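Local coordinates for glycerol dehydrogenase (Bacillus coagulans, PDB 6CSJ), which catalyses the NAD-dependent oxidation of glycerol to dihydroxyacetone, and in this altered form has gained D-lactate dehydrogenase activity, at residues 258-263 with 323-328. The protein carries 2 engineered substitutions. Numbering follows the deposited sequence.
Sequences NGLTVL and RKVAEL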
# COMPACT_ATOMS: atom_id res chain seq x y z
N ASN A 258 10.09 -5.21 6.68
CA ASN A 258 9.77 -6.54 7.22
C ASN A 258 10.64 -6.89 8.41
O ASN A 258 10.13 -7.37 9.43
CB ASN A 258 9.90 -7.63 6.16
CG ASN A 258 8.85 -7.53 5.07
OD1 ASN A 258 7.91 -6.74 5.16
ND2 ASN A 258 9.00 -8.32 4.02
N GLY A 259 11.94 -6.64 8.29
CA GLY A 259 12.88 -6.88 9.39
C GLY A 259 12.60 -6.10 10.67
O GLY A 259 12.89 -6.58 11.77
N LEU A 260 12.03 -4.91 10.54
CA LEU A 260 11.71 -4.08 11.70
C LEU A 260 10.64 -4.68 12.63
O LEU A 260 10.50 -4.23 13.77
CB LEU A 260 11.32 -2.66 11.27
CG LEU A 260 12.54 -1.79 10.83
CD1 LEU A 260 12.11 -0.58 10.05
CD2 LEU A 260 13.35 -1.31 12.01
N THR A 261 9.90 -5.70 12.16
CA THR A 261 8.91 -6.42 12.99
C THR A 261 9.54 -6.99 14.28
O THR A 261 8.88 -7.12 15.30
CB THR A 261 8.21 -7.55 12.22
OG1 THR A 261 7.06 -7.95 12.97
CG2 THR A 261 9.12 -8.74 12.06
N VAL A 262 10.83 -7.34 14.21
CA VAL A 262 11.64 -7.76 15.36
C VAL A 262 11.61 -6.74 16.50
O VAL A 262 11.61 -7.12 17.67
CB VAL A 262 13.12 -7.98 14.93
CG1 VAL A 262 14.05 -8.14 16.14
CG2 VAL A 262 13.25 -9.18 14.00
N LEU A 263 11.62 -5.45 16.18
CA LEU A 263 11.50 -4.39 17.18
C LEU A 263 10.02 -4.14 17.55
O LEU A 263 9.27 -3.53 16.78
CB LEU A 263 12.16 -3.10 16.67
CG LEU A 263 13.64 -3.21 16.32
CD1 LEU A 263 14.16 -1.92 15.73
CD2 LEU A 263 14.47 -3.56 17.57
N ARG A 323 20.84 -6.37 14.91
CA ARG A 323 21.38 -7.50 14.13
C ARG A 323 20.26 -8.41 13.63
O ARG A 323 20.28 -8.85 12.48
CB ARG A 323 22.36 -8.36 14.95
CG ARG A 323 23.65 -7.68 15.36
CD ARG A 323 24.77 -7.86 14.38
NE ARG A 323 25.84 -6.90 14.65
CZ ARG A 323 26.74 -6.46 13.76
NH1 ARG A 323 26.73 -6.88 12.49
NH2 ARG A 323 27.65 -5.58 14.15
N LYS A 324 19.30 -8.70 14.52
CA LYS A 324 18.15 -9.55 14.15
C LYS A 324 17.31 -8.89 13.06
O LYS A 324 16.87 -9.57 12.11
CB LYS A 324 17.29 -9.89 15.36
CG LYS A 324 17.91 -10.83 16.38
CD LYS A 324 17.05 -10.85 17.65
CE LYS A 324 17.80 -11.32 18.91
NZ LYS A 324 18.08 -12.77 18.82
N VAL A 325 17.11 -7.57 13.17
CA VAL A 325 16.44 -6.79 12.12
C VAL A 325 17.14 -6.98 10.77
O VAL A 325 16.50 -7.26 9.75
CB VAL A 325 16.37 -5.28 12.47
CG1 VAL A 325 15.86 -4.46 11.28
CG2 VAL A 325 15.49 -5.02 13.69
N ALA A 326 18.47 -6.84 10.77
CA ALA A 326 19.27 -7.01 9.57
C ALA A 326 19.22 -8.44 9.02
O ALA A 326 19.13 -8.63 7.80
CB ALA A 326 20.72 -6.61 9.84
N GLU A 327 19.30 -9.42 9.91
CA GLU A 327 19.22 -10.84 9.53
C GLU A 327 17.88 -11.17 8.90
O GLU A 327 17.83 -11.78 7.82
CB GLU A 327 19.53 -11.78 10.71
CG GLU A 327 20.98 -12.27 10.75
CD GLU A 327 21.63 -12.16 12.12
OE1 GLU A 327 20.99 -12.53 13.13
OE2 GLU A 327 22.80 -11.70 12.18
N LEU A 328 16.79 -10.72 9.53
CA LEU A 328 15.45 -10.94 8.97
C LEU A 328 15.26 -10.23 7.63
O LEU A 328 14.62 -10.78 6.72
CB LEU A 328 14.35 -10.54 9.97
CG LEU A 328 12.89 -10.88 9.62
CD1 LEU A 328 12.65 -12.33 9.23
CD2 LEU A 328 12.01 -10.51 10.82
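V325 lays its two methyls over segment 258-263, CG1 against the peptide of G259 and CG2 reaching on to L263. This is helix-helix packing in the all-helical domain of the iron-containing alcohol dehydrogenase fold, well away from the parallel sheet: helix 252-259 and the residues that run on from it rest on helix 319-329. The two backbones come very close where G259 faces V325, with only 4.5 Å between their CA atoms. With no side chain on G259, the backbones can lie this close. G259 O uses the closeness, taking a CA-H...O contact from V325 CA at 3.6 Å, with 148° at the hydrogen, while it also accepts V262 N within its own turn.

About one turn along from V325, L328 holds CG opposite its backbone N (chi1 -172°), which helps bring CG over G259 CA, with CB and CG each 4.0 Å from it. CD2 touches two methyls, T261 CG2 at 3.6 Å and V262 CG2 at 3.7 Å; the L328 and V262 side chains run past one another in opposite senses. V262 puts its other methyl, CG1, against the CB of K324, before that lysine's chain heads off elsewhere, so the two branches of the valine bridge K324 and L328.

L260, whose CB points away from the other helix, packs on L309 and L312 and only grazes V325 CG1 with its CD2. I352 of helix 345-365 also touches V325, which is buried. L263 crosses V325 at roughly a right angle and packs on it, its CG lying 3.7 Å from V325 CG2 and its CD1 3.9 Å from the same methyl.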